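Long-range contacts in DR2417 (Deinococcus radiodurans, PDB 4XWW), which is RNase J, a metal-dependent ribonuclease of the metallo-beta-lactamase superfamily, which degrades RNA by 5'-3' exonuclease action and probably takes part in rRNA maturation: residues 100-105 and 122-127; 110-115 and 127-132; 497-502 and 547-552; 508-513 and 541-546. One frame throughout, in Å; residues are numbered along the deposited sequence.

Contact 1. Residues 100-105 and 122-127; sequences LPRVPV and FGLQDV
Arg-102 makes both hydrogen bonds of this contact, and both go to the backbone carbonyl of Gln-125. Arg-102 NE reaches Gln-125 O at 3.1 Å, and Arg-102 NH2 reaches the same Gln-125 O at 3.0 Å. The grip is side-on: two nitrogens close on one oxygen, which lies nearly in the guanidinium plane. Both donors also lie in the carbonyl plane, so the flat group is fixed in its rotation. Neither bond is straight, with N-H...O angles of 149°. This holds for one of the two conformers of Arg-102.

The remaining touches are van der Waals contacts. A bend at chi2 (-53°) carries the arginine chain past Asp-126, where Arg-102 CD lies 3.6 Å from Asp-126 O. Leu-124 CD2 comes obliquely to within 3.6 Å of Arg-102 NH2. Deeper in, Val-105 CG2 meets Val-127 CG1 at 4.3 Å.

The contact is at the surface of the metallo-beta-lactamase fold. It ties the entry to strand 104-107 to the loop between helix 109-122 and strand 128-131. Phe-97 of helix 93-97 packs on Val-105, Leu-124 and Val-127, while Val-105 also leans on Trp-80 and Leu-82 of strand 77-82.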
loop_
_atom_site.group_PDB
_atom_site.type_symbol
_atom_site.label_atom_id
_atom_site.label_comp_id
_atom_site.label_asym_id
_atom_site.label_seq_id
_atom_site.Cartn_x
_atom_site.Cartn_y
_atom_site.Cartn_z
ATOM N N LEU A 100 -9.374 25.554 -23.765
ATOM C CA LEU A 100 -10.485 26.482 -23.529
ATOM C C LEU A 100 -10.137 27.946 -23.835
ATOM O O LEU A 100 -8.969 28.309 -23.937
ATOM C CB LEU A 100 -10.957 26.341 -22.073
ATOM C CG LEU A 100 -11.628 25.006 -21.708
ATOM C CD1 LEU A 100 -11.815 24.894 -20.199
ATOM C CD2 LEU A 100 -12.966 24.830 -22.426
ATOM N N PRO A 101 -11.167 28.800 -23.996
ATOM C CA PRO A 101 -10.930 30.234 -24.197
ATOM C C PRO A 101 -10.143 30.876 -23.056
ATOM O O PRO A 101 -10.228 30.412 -21.916
ATOM C CB PRO A 101 -12.345 30.821 -24.236
ATOM C CG PRO A 101 -13.187 29.708 -24.737
ATOM C CD PRO A 101 -12.603 28.480 -24.108
ATOM N N ARG A 102 -9.381 31.920 -23.354
ATOM C CA ARG A 102 -8.721 32.675 -22.294
ATOM C C ARG A 102 -9.779 33.454 -21.510
ATOM O O ARG A 102 -10.518 34.252 -22.074
ATOM C CB ARG A 102 -7.667 33.611 -22.867
ATOM C CG ARG A 102 -6.517 32.889 -23.553
ATOM C CD ARG A 102 -5.896 31.840 -22.643
ATOM N NE ARG A 102 -4.654 31.311 -23.191
ATOM C CZ ARG A 102 -4.565 30.179 -23.877
ATOM N NH1 ARG A 102 -5.650 29.447 -24.098
ATOM N NH2 ARG A 102 -3.387 29.778 -24.336
ATOM N N VAL A 103 -9.852 33.185 -20.212
ATOM C CA VAL A 103 -10.818 33.813 -19.313
ATOM C C VAL A 103 -10.070 34.308 -18.078
ATOM O O VAL A 103 -8.949 33.865 -17.806
ATOM C CB VAL A 103 -11.950 32.819 -18.895
ATOM C CG1 VAL A 103 -12.707 32.320 -20.121
ATOM C CG2 VAL A 103 -11.380 31.630 -18.074
ATOM N N PRO A 104 -10.683 35.229 -17.317
ATOM C CA PRO A 104 -9.973 35.677 -16.116
ATOM C C PRO A 104 -9.799 34.563 -15.069
ATOM O O PRO A 104 -10.724 33.784 -14.796
ATOM C CB PRO A 104 -10.863 36.823 -15.591
ATOM C CG PRO A 104 -11.583 37.331 -16.826
ATOM C CD PRO A 104 -11.862 36.072 -17.605
ATOM N N VAL A 105 -8.585 34.482 -14.522
ATOM C CA VAL A 105 -8.216 33.472 -13.536
ATOM C C VAL A 105 -7.722 34.151 -12.261
ATOM O O VAL A 105 -6.684 34.806 -12.266
ATOM C CB VAL A 105 -7.123 32.539 -14.090
ATOM C CG1 VAL A 105 -6.748 31.463 -13.087
ATOM C CG2 VAL A 105 -7.568 31.918 -15.420
ATOM N N PHE A 122 4.971 24.695 -19.994
ATOM C CA PHE A 122 4.147 24.140 -21.056
ATOM C C PHE A 122 4.068 25.031 -22.275
ATOM O O PHE A 122 3.511 24.633 -23.290
ATOM C CB PHE A 122 2.740 23.853 -20.542
ATOM C CG PHE A 122 2.577 22.465 -20.013
ATOM C CD1 PHE A 122 3.246 22.071 -18.869
ATOM C CD2 PHE A 122 1.768 21.552 -20.665
ATOM C CE1 PHE A 122 3.111 20.786 -18.375
ATOM C CE2 PHE A 122 1.623 20.271 -20.180
ATOM C CZ PHE A 122 2.296 19.885 -19.030
ATOM N N GLY A 123 4.621 26.233 -22.175
ATOM C CA GLY A 123 4.600 27.172 -23.282
ATOM C C GLY A 123 3.256 27.841 -23.497
ATOM O O GLY A 123 3.045 28.497 -24.516
ATOM N N LEU A 124 2.340 27.679 -22.543
ATOM C CA LEU A 124 1.021 28.299 -22.651
ATOM C C LEU A 124 1.100 29.806 -22.452
ATOM O O LEU A 124 1.618 30.295 -21.442
ATOM C CB LEU A 124 0.036 27.698 -21.646
ATOM C CG LEU A 124 -0.888 26.603 -22.176
ATOM C CD1 LEU A 124 -2.098 26.432 -21.274
ATOM C CD2 LEU A 124 -1.324 26.895 -23.596
ATOM N N GLN A 125 0.558 30.533 -23.422
ATOM C CA GLN A 125 0.696 31.980 -23.468
ATOM C C GLN A 125 -0.625 32.704 -23.238
ATOM O O GLN A 125 -1.703 32.171 -23.511
ATOM C CB GLN A 125 1.287 32.401 -24.817
ATOM C CG GLN A 125 2.671 31.835 -25.096
ATOM C CD GLN A 125 3.775 32.668 -24.476
ATOM O OE1 GLN A 125 4.434 32.243 -23.524
ATOM N NE2 GLN A 125 3.986 33.861 -25.019
ATOM N N ASP A 126 -0.518 33.923 -22.726
ATOM C CA ASP A 126 -1.644 34.843 -22.600
ATOM C C ASP A 126 -2.755 34.350 -21.680
ATOM O O ASP A 126 -3.920 34.710 -21.863
ATOM C CB ASP A 126 -2.223 35.160 -23.980
ATOM C CG ASP A 126 -1.189 35.747 -24.920
ATOM O OD1 ASP A 126 -0.680 36.849 -24.627
ATOM O OD2 ASP A 126 -0.885 35.104 -25.946
ATOM N N VAL A 127 -2.402 33.539 -20.689
ATOM C CA VAL A 127 -3.362 33.224 -19.639
ATOM C C VAL A 127 -3.555 34.460 -18.762
ATOM O O VAL A 127 -2.588 35.089 -18.329
ATOM C CB VAL A 127 -2.926 32.037 -18.771
ATOM C CG1 VAL A 127 -3.900 31.846 -17.617
ATOM C CG2 VAL A 127 -2.846 30.764 -19.616
#

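Contact 2. Residues 110-115 and 127-132; sequences LTLALV and VDLREV
Leu-112 and Leu-129 bring the two backbones nearest, their CA atoms 6.9 Å apart, where helix 110-115 runs back over strand 128-131. The local axes approach to 9.0 Å at 157°, close to antiparallel. This is the helix-on-strand layer of a beta-alpha-beta crossover: strand 104-107, helix 109-122 and strand 128-131 follow one another, and the two strands are parallel neighbours at the edge of a sheet in the metallo-beta-lactamase fold. Backbone hydrogen bonds join Val-105 and Gly-107 to 128-132.

No hydrogen bond crosses between helix and strand; apolar branches do the work. Leu-112 and Leu-129 lie alongside each other, pointing opposite ways, CD2 of one 4.1 Å from CD2 of the other. The other branch, Leu-112 CD1, lies on the strand backbone, 3.5 Å from Glu-131 N. Val-115 has CG1 anti to its nitrogen (chi1 165°), which turns that methyl to Leu-129 CD2 at 4.1 Å. The side chain of Val-115 is about 8 Å from that of the zinc ligand His-89.

Arg-130 leaves the strand with CB directed away from the helix. Its NH1 bonds to Tyr-106 OH, and its NH2 forms a 3.0 Å salt bridge with Asp-128 OD2, on the syn side of the carboxylate.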
loop_
_atom_site.group_PDB
_atom_site.type_symbol
_atom_site.label_atom_id
_atom_site.label_comp_id
_atom_site.label_asym_id
_atom_site.label_seq_id
_atom_site.Cartn_x
_atom_site.Cartn_y
_atom_site.Cartn_z
ATOM N N LEU A 110 1.067 33.337 -4.145
ATOM C CA LEU A 110 1.855 32.108 -4.287
ATOM C C LEU A 110 1.166 31.172 -5.278
ATOM O O LEU A 110 1.816 30.535 -6.106
ATOM C CB LEU A 110 2.054 31.397 -2.935
ATOM C CG LEU A 110 2.815 30.067 -2.995
ATOM C CD1 LEU A 110 4.233 30.268 -3.586
ATOM C CD2 LEU A 110 2.872 29.453 -1.601
ATOM N N THR A 111 -0.161 31.122 -5.207
ATOM C CA THR A 111 -0.940 30.303 -6.133
ATOM C C THR A 111 -0.630 30.694 -7.574
ATOM O O THR A 111 -0.269 29.852 -8.397
ATOM C CB THR A 111 -2.450 30.443 -5.870
ATOM O OG1 THR A 111 -2.714 30.138 -4.494
ATOM C CG2 THR A 111 -3.238 29.488 -6.753
ATOM N N LEU A 112 -0.686 31.986 -7.876
ATOM C CA LEU A 112 -0.415 32.417 -9.238
ATOM C C LEU A 112 1.045 32.218 -9.638
ATOM O O LEU A 112 1.337 31.940 -10.806
ATOM C CB LEU A 112 -0.820 33.900 -9.425
ATOM C CG LEU A 112 -2.306 34.194 -9.181
ATOM C CD1 LEU A 112 -2.641 35.649 -9.594
ATOM C CD2 LEU A 112 -3.185 33.261 -9.976
ATOM N N ALA A 113 1.968 32.384 -8.694
ATOM C CA ALA A 113 3.377 32.205 -9.028
ATOM C C ALA A 113 3.627 30.749 -9.461
ATOM O O ALA A 113 4.329 30.490 -10.450
ATOM C CB ALA A 113 4.265 32.584 -7.855
ATOM N N LEU A 114 3.029 29.812 -8.733
ATOM C CA LEU A 114 3.168 28.396 -9.059
ATOM C C LEU A 114 2.498 28.062 -10.398
ATOM O O LEU A 114 3.065 27.335 -11.219
ATOM C CB LEU A 114 2.601 27.543 -7.923
ATOM C CG LEU A 114 3.357 27.640 -6.582
ATOM C CD1 LEU A 114 2.595 26.943 -5.447
ATOM C CD2 LEU A 114 4.751 27.037 -6.696
ATOM N N VAL A 115 1.314 28.619 -10.636
ATOM C CA VAL A 115 0.615 28.374 -11.893
ATOM C C VAL A 115 1.373 29.000 -13.056
ATOM O O VAL A 115 1.531 28.375 -14.104
ATOM C CB VAL A 115 -0.840 28.903 -11.841
ATOM C CG1 VAL A 115 -1.455 28.991 -13.230
ATOM C CG2 VAL A 115 -1.674 27.999 -10.936
ATOM N N VAL A 127 -2.402 33.539 -20.689
ATOM C CA VAL A 127 -3.362 33.224 -19.639
ATOM C C VAL A 127 -3.555 34.460 -18.762
ATOM O O VAL A 127 -2.588 35.089 -18.329
ATOM C CB VAL A 127 -2.926 32.037 -18.771
ATOM C CG1 VAL A 127 -3.900 31.846 -17.617
ATOM C CG2 VAL A 127 -2.846 30.764 -19.616
ATOM N N ASP A 128 -4.813 34.796 -18.516
ATOM C CA ASP A 128 -5.182 36.010 -17.802
ATOM C C ASP A 128 -5.201 35.785 -16.287
ATOM O O ASP A 128 -6.271 35.663 -15.683
ATOM C CB ASP A 128 -6.546 36.473 -18.310
ATOM C CG ASP A 128 -6.925 37.854 -17.831
ATOM O OD1 ASP A 128 -6.141 38.505 -17.118
ATOM O OD2 ASP A 128 -8.028 38.279 -18.202
ATOM N N LEU A 129 -4.015 35.721 -15.680
ATOM C CA LEU A 129 -3.913 35.592 -14.230
ATOM C C LEU A 129 -4.104 36.936 -13.513
ATOM O O LEU A 129 -3.453 37.931 -13.840
ATOM C CB LEU A 129 -2.563 34.962 -13.842
ATOM C CG LEU A 129 -2.237 33.595 -14.459
ATOM C CD1 LEU A 129 -0.855 33.065 -14.017
ATOM C CD2 LEU A 129 -3.284 32.596 -14.048
ATOM N N ARG A 130 -5.016 36.950 -12.544
ATOM C CA ARG A 130 -5.355 38.143 -11.781
ATOM C C ARG A 130 -5.226 37.923 -10.282
ATOM O O ARG A 130 -5.930 37.108 -9.688
ATOM C CB ARG A 130 -6.772 38.596 -12.115
ATOM C CG ARG A 130 -6.945 38.953 -13.561
ATOM C CD ARG A 130 -8.384 39.287 -13.861
ATOM N NE ARG A 130 -8.574 39.591 -15.272
ATOM C CZ ARG A 130 -9.653 40.178 -15.769
ATOM N NH1 ARG A 130 -10.647 40.539 -14.964
ATOM N NH2 ARG A 130 -9.738 40.402 -17.067
ATOM N N GLU A 131 -4.331 38.680 -9.669
ATOM C CA GLU A 131 -4.052 38.532 -8.251
ATOM C C GLU A 131 -5.164 39.092 -7.369
ATOM O O GLU A 131 -5.678 40.196 -7.609
ATOM C CB GLU A 131 -2.727 39.215 -7.918
ATOM C CG GLU A 131 -2.277 39.010 -6.492
ATOM C CD GLU A 131 -0.951 39.683 -6.208
ATOM O OE1 GLU A 131 0.044 39.346 -6.887
ATOM O OE2 GLU A 131 -0.909 40.552 -5.313
ATOM N N VAL A 132 -5.521 38.331 -6.337
ATOM C CA VAL A 132 -6.397 38.828 -5.293
ATOM C C VAL A 132 -5.715 38.699 -3.943
ATOM O O VAL A 132 -4.636 38.119 -3.821
ATOM C CB VAL A 132 -7.749 38.082 -5.253
ATOM C CG1 VAL A 132 -8.562 38.353 -6.515
ATOM C CG2 VAL A 132 -7.555 36.571 -5.024
#

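Contact 3. Residues 497-502 and 547-552; sequences RGFARP and TGRNPV
Arg-549 lays its guanidinium group over one face of the Phe-499 ring. This is an off-centre cation-pi contact: Arg-549 CZ is 4.4 Å from the Phe-499 ring centroid, 34° off the ring normal. The two planes are not parallel but 39° apart. The fine placing of the guanidinium end is doubtful, because the model puts Arg-549 NH2 too close to the Phe-499 carbonyl. The chain is bent at chi2 and chi3, and its last bonds turn toward the ring.

Pro-551 adds an apolar contact. Its CG meets Phe-499 CE1 at 3.6 Å, the two side chains crossing at a slant. Phe-499 holds CG anti to its backbone N (chi1 173°), and this brings the ring to both partners.

Arg-549 is placed from its own side by an ST turn, in which Arg-549 N donates to Thr-547 OG1 at 3.0 Å, while Thr-547 OG1 also bonds to Thr-543 O. The charged end of Arg-549 serves the dimer: NH1 forms a salt bridge with Asp-462 of the second subunit, and a manganese ion lies about 4 Å from this side chain.

The two loops meet in the C-terminal domain. One joins strand 491-497 to helix 504-523, the other helix 528-547 to strand 552-556. Phe-499 also packs on Leu-480 of strand 479-485, Arg-549 on Glu-477 of helix 465-477, and Pro-551 on Thr-543 of helix 528-547.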
loop_
_atom_site.group_PDB
_atom_site.type_symbol
_atom_site.label_atom_id
_atom_site.label_comp_id
_atom_site.label_asym_id
_atom_site.label_seq_id
_atom_site.Cartn_x
_atom_site.Cartn_y
_atom_site.Cartn_z
ATOM N N ARG A 497 8.217 -13.722 -22.471
ATOM C CA ARG A 497 8.834 -12.642 -21.706
ATOM C C ARG A 497 8.157 -12.522 -20.343
ATOM O O ARG A 497 6.932 -12.523 -20.252
ATOM C CB ARG A 497 8.766 -11.313 -22.461
ATOM C CG ARG A 497 9.934 -11.078 -23.382
ATOM C CD ARG A 497 11.208 -11.007 -22.576
ATOM N NE ARG A 497 11.677 -9.635 -22.449
ATOM C CZ ARG A 497 12.794 -9.180 -23.005
ATOM N NH1 ARG A 497 13.563 -9.996 -23.713
ATOM N NH2 ARG A 497 13.146 -7.911 -22.844
ATOM N N GLY A 498 8.971 -12.452 -19.292
ATOM C CA GLY A 498 8.483 -12.449 -17.922
ATOM C C GLY A 498 7.593 -13.629 -17.571
ATOM O O GLY A 498 6.751 -13.532 -16.682
ATOM N N PHE A 499 7.769 -14.752 -18.263
ATOM C CA PHE A 499 6.955 -15.931 -17.982
ATOM C C PHE A 499 7.654 -16.868 -17.002
ATOM O O PHE A 499 7.139 -17.148 -15.919
ATOM C CB PHE A 499 6.627 -16.690 -19.270
ATOM C CG PHE A 499 5.930 -17.998 -19.033
ATOM C CD1 PHE A 499 4.737 -18.044 -18.328
ATOM C CD2 PHE A 499 6.473 -19.183 -19.503
ATOM C CE1 PHE A 499 4.097 -19.247 -18.100
ATOM C CE2 PHE A 499 5.839 -20.385 -19.285
ATOM C CZ PHE A 499 4.649 -20.421 -18.583
ATOM N N ALA A 500 8.828 -17.343 -17.400
ATOM C CA ALA A 500 9.627 -18.266 -16.604
ATOM C C ALA A 500 11.067 -18.181 -17.077
ATOM O O ALA A 500 11.336 -17.658 -18.160
ATOM C CB ALA A 500 9.102 -19.681 -16.733
ATOM N N ARG A 501 12.000 -18.673 -16.275
ATOM C CA ARG A 501 13.385 -18.671 -16.717
ATOM C C ARG A 501 13.492 -19.769 -17.772
ATOM O O ARG A 501 12.629 -20.650 -17.834
ATOM C CB ARG A 501 14.345 -18.883 -15.546
ATOM C CG ARG A 501 14.422 -20.306 -15.057
ATOM C CD ARG A 501 15.193 -20.396 -13.756
ATOM N NE ARG A 501 14.728 -21.533 -12.974
ATOM C CZ ARG A 501 15.495 -22.252 -12.167
ATOM N NH1 ARG A 501 14.973 -23.272 -11.498
ATOM N NH2 ARG A 501 16.778 -21.953 -12.031
ATOM N N PRO A 502 14.525 -19.712 -18.623
ATOM C CA PRO A 502 14.589 -20.664 -19.742
ATOM C C PRO A 502 14.479 -22.136 -19.333
ATOM O O PRO A 502 15.159 -22.582 -18.408
ATOM C CB PRO A 502 15.965 -20.384 -20.364
ATOM C CG PRO A 502 16.717 -19.581 -19.341
ATOM C CD PRO A 502 15.673 -18.791 -18.620
ATOM N N THR A 547 1.593 -25.855 -15.494
ATOM C CA THR A 547 2.213 -24.884 -14.604
ATOM C C THR A 547 1.237 -24.304 -13.591
ATOM O O THR A 547 1.643 -23.807 -12.542
ATOM C CB THR A 547 2.824 -23.724 -15.396
ATOM O OG1 THR A 547 1.771 -22.971 -16.003
ATOM C CG2 THR A 547 3.764 -24.244 -16.478
ATOM N N GLY A 548 -0.050 -24.357 -13.911
ATOM C CA GLY A 548 -1.056 -23.744 -13.066
ATOM C C GLY A 548 -1.216 -22.266 -13.366
ATOM O O GLY A 548 -1.944 -21.565 -12.668
ATOM N N ARG A 549 -0.534 -21.792 -14.407
ATOM C CA ARG A 549 -0.544 -20.372 -14.739
ATOM C C ARG A 549 -1.338 -20.096 -16.005
ATOM O O ARG A 549 -1.535 -20.981 -16.839
ATOM C CB ARG A 549 0.883 -19.847 -14.902
ATOM C CG ARG A 549 1.905 -20.598 -14.073
ATOM C CD ARG A 549 2.843 -19.665 -13.333
ATOM N NE ARG A 549 3.785 -18.985 -14.214
ATOM C CZ ARG A 549 5.023 -19.405 -14.457
ATOM N NH1 ARG A 549 5.478 -20.512 -13.889
ATOM N NH2 ARG A 549 5.809 -18.719 -15.271
ATOM N N ASN A 550 -1.791 -18.856 -16.141
ATOM C CA ASN A 550 -2.484 -18.417 -17.342
ATOM C C ASN A 550 -1.762 -17.244 -17.991
ATOM O O ASN A 550 -2.261 -16.118 -17.959
ATOM C CB ASN A 550 -3.926 -18.027 -17.011
ATOM C CG ASN A 550 -4.703 -19.157 -16.363
ATOM O OD1 ASN A 550 -5.354 -19.949 -17.047
ATOM N ND2 ASN A 550 -4.635 -19.240 -15.037
ATOM N N PRO A 551 -0.576 -17.496 -18.572
ATOM C CA PRO A 551 0.175 -16.409 -19.206
ATOM C C PRO A 551 -0.624 -15.759 -20.315
ATOM O O PRO A 551 -1.432 -16.439 -20.937
ATOM C CB PRO A 551 1.415 -17.113 -19.772
ATOM C CG PRO A 551 1.020 -18.546 -19.889
ATOM C CD PRO A 551 0.111 -18.789 -18.720
ATOM N N VAL A 552 -0.422 -14.466 -20.540
ATOM C CA VAL A 552 -1.039 -13.800 -21.679
ATOM C C VAL A 552 -0.521 -14.475 -22.946
ATOM O O VAL A 552 0.684 -14.658 -23.110
ATOM C CB VAL A 552 -0.749 -12.277 -21.679
ATOM C CG1 VAL A 552 -0.377 -11.766 -23.073
ATOM C CG2 VAL A 552 -1.942 -11.516 -21.125
#

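Contact 4. Residues 508-513 and 541-546; sequences LQIRRV and RFTRKA
Phe-542 and Val-513 meet face to methyl. Val-513 CG2 sits over one face of the Phe-542 ring, 4.0 Å from the ring centroid and 22° off the normal, a CH-pi contact. Its nearest ring atom is Phe-542 CG, so the methyl is offset toward the rim. The other branch, Val-513 CG1, touches Phe-542 CB at 3.8 Å. The valine thus straddles the root of the phenylalanine side chain. Phe-542 has the largest buried area here. With chi1 at 163° the ring swings clear of its own backbone nitrogen and out to the other helix. Ala-546 CB, one turn on in the same helix, lies over the opposite face, so the ring is held between two methyl groups.

The two segments belong to an antiparallel pair of helices, 504-523 and 528-547, in the RNase J C-terminal domain. Their local axes are 10.5 Å apart at closest, with 145° between their directions.

Ile-510 comes to the ring edge. Its CG1 lies in the ring plane, 3.7 Å from Phe-542 CE2, and the side chains cross at about a right angle. Ile-510 also packs on Leu-480 and Leu-482, joining the helix pair to strand 479-485. Val-539 of helix 528-547 touches it too.

Gln-509 closes round the far end of the ring. Its CB is 3.5 Å from Phe-542 CZ. Gln-509 NE2 makes a weak hydrogen bond to Asp-505, while Gln-509 OE1 rests 3.7 Å from Phe-542 CZ.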
loop_
_atom_site.group_PDB
_atom_site.type_symbol
_atom_site.label_atom_id
_atom_site.label_comp_id
_atom_site.label_asym_id
_atom_site.label_seq_id
_atom_site.Cartn_x
_atom_site.Cartn_y
_atom_site.Cartn_z
ATOM N N LEU A 508 9.389 -27.182 -25.681
ATOM C CA LEU A 508 9.097 -28.124 -26.746
ATOM C C LEU A 508 7.712 -28.724 -26.566
ATOM O O LEU A 508 7.045 -29.058 -27.545
ATOM C CB LEU A 508 10.153 -29.225 -26.798
ATOM C CG LEU A 508 11.608 -28.799 -26.609
ATOM C CD1 LEU A 508 12.530 -29.935 -26.931
ATOM C CD2 LEU A 508 11.983 -27.542 -27.402
ATOM N N GLN A 509 7.284 -28.862 -25.315
ATOM C CA GLN A 509 5.956 -29.390 -25.016
ATOM C C GLN A 509 4.864 -28.431 -25.469
ATOM O O GLN A 509 3.835 -28.851 -25.997
ATOM C CB GLN A 509 5.801 -29.667 -23.521
ATOM C CG GLN A 509 6.723 -30.731 -22.970
ATOM C CD GLN A 509 6.482 -30.974 -21.493
ATOM O OE1 GLN A 509 5.385 -31.361 -21.089
ATOM N NE2 GLN A 509 7.501 -30.729 -20.676
ATOM N N ILE A 510 5.090 -27.143 -25.242
ATOM C CA ILE A 510 4.164 -26.109 -25.690
ATOM C C ILE A 510 4.001 -26.137 -27.216
ATOM O O ILE A 510 2.889 -26.013 -27.735
ATOM C CB ILE A 510 4.636 -24.715 -25.235
ATOM C CG1 ILE A 510 4.568 -24.608 -23.708
ATOM C CG2 ILE A 510 3.797 -23.626 -25.878
ATOM C CD1 ILE A 510 5.190 -23.343 -23.147
ATOM N N ARG A 511 5.113 -26.323 -27.924
ATOM C CA ARG A 511 5.093 -26.434 -29.381
ATOM C C ARG A 511 4.155 -27.525 -29.879
ATOM O O ARG A 511 3.336 -27.279 -30.764
ATOM C CB ARG A 511 6.497 -26.713 -29.919
ATOM C CG ARG A 511 7.287 -25.484 -30.315
ATOM C CD ARG A 511 8.391 -25.872 -31.282
ATOM N NE ARG A 511 9.721 -25.723 -30.704
ATOM C CZ ARG A 511 10.502 -24.664 -30.892
ATOM N NH1 ARG A 511 11.701 -24.616 -30.329
ATOM N NH2 ARG A 511 10.087 -23.654 -31.646
ATOM N N ARG A 512 4.280 -28.724 -29.310
ATOM C CA ARG A 512 3.536 -29.888 -29.796
ATOM C C ARG A 512 2.035 -29.736 -29.592
ATOM O O ARG A 512 1.242 -30.171 -30.427
ATOM C CB ARG A 512 4.016 -31.179 -29.119
ATOM C CG ARG A 512 3.469 -31.424 -27.709
ATOM C CD ARG A 512 3.418 -32.904 -27.365
ATOM N NE ARG A 512 4.404 -33.668 -28.121
ATOM C CZ ARG A 512 5.701 -33.712 -27.833
ATOM N NH1 ARG A 512 6.183 -33.027 -26.803
ATOM N NH2 ARG A 512 6.520 -34.433 -28.586
ATOM N N VAL A 513 1.648 -29.117 -28.480
ATOM C CA VAL A 513 0.241 -28.936 -28.164
ATOM C C VAL A 513 -0.354 -27.938 -29.147
ATOM O O VAL A 513 -1.448 -28.140 -29.677
ATOM C CB VAL A 513 0.041 -28.455 -26.713
ATOM C CG1 VAL A 513 -1.422 -28.153 -26.445
ATOM C CG2 VAL A 513 0.558 -29.510 -25.741
ATOM N N ARG A 541 -5.034 -24.559 -22.120
ATOM C CA ARG A 541 -5.426 -25.760 -21.394
ATOM C C ARG A 541 -4.207 -26.536 -20.912
ATOM O O ARG A 541 -4.208 -27.076 -19.804
ATOM C CB ARG A 541 -6.306 -26.656 -22.273
ATOM N N PHE A 542 -3.170 -26.589 -21.744
ATOM C CA PHE A 542 -1.963 -27.343 -21.414
ATOM C C PHE A 542 -1.120 -26.676 -20.334
ATOM O O PHE A 542 -0.668 -27.326 -19.392
ATOM C CB PHE A 542 -1.095 -27.554 -22.656
ATOM C CG PHE A 542 0.325 -27.941 -22.338
ATOM C CD1 PHE A 542 0.611 -29.174 -21.765
ATOM C CD2 PHE A 542 1.371 -27.071 -22.602
ATOM C CE1 PHE A 542 1.916 -29.534 -21.462
ATOM C CE2 PHE A 542 2.678 -27.423 -22.306
ATOM C CZ PHE A 542 2.951 -28.660 -21.734
ATOM N N THR A 543 -0.893 -25.377 -20.491
ATOM C CA THR A 543 -0.024 -24.660 -19.575
ATOM C C THR A 543 -0.674 -24.594 -18.202
ATOM O O THR A 543 0.007 -24.739 -17.189
ATOM C CB THR A 543 0.308 -23.259 -20.105
ATOM O OG1 THR A 543 1.197 -23.377 -21.224
ATOM C CG2 THR A 543 0.993 -22.427 -19.038
ATOM N N ARG A 544 -1.992 -24.418 -18.168
ATOM C CA ARG A 544 -2.727 -24.418 -16.904
ATOM C C ARG A 544 -2.547 -25.743 -16.162
ATOM O O ARG A 544 -2.331 -25.761 -14.953
ATOM C CB ARG A 544 -4.216 -24.146 -17.140
ATOM N N LYS A 545 -2.627 -26.852 -16.891
ATOM C CA LYS A 545 -2.392 -28.160 -16.289
ATOM C C LYS A 545 -0.921 -28.309 -15.904
ATOM O O LYS A 545 -0.600 -28.820 -14.830
ATOM C CB LYS A 545 -2.808 -29.283 -17.246
ATOM N N ALA A 546 -0.034 -27.845 -16.783
ATOM C CA ALA A 546 1.406 -28.011 -16.602
ATOM C C ALA A 546 1.983 -27.124 -15.501
ATOM O O ALA A 546 2.777 -27.578 -14.679
ATOM C CB ALA A 546 2.128 -27.739 -17.909
#

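Overall arrangement
The contacts form two pairs, one in the metallo-beta-lactamase domain and one in the C-terminal domain. Contacts 1 and 2 share Val-127, and backbone hydrogen bonds between Val-105 and the strand at Asp-128 and Arg-130 join them. Contacts 3 and 4 meet at Thr-543, and contact 4 is nested in the loop that contact 3 closes. The pairs lie 50 Å or more apart by centres. Contact 1 is at the surface and relies on a charged side chain gripping a carbonyl. Contacts 2 and 4 are partly buried and apolar. Contact 3 is buried, yet its arginine is charged and bridges to the second subunit.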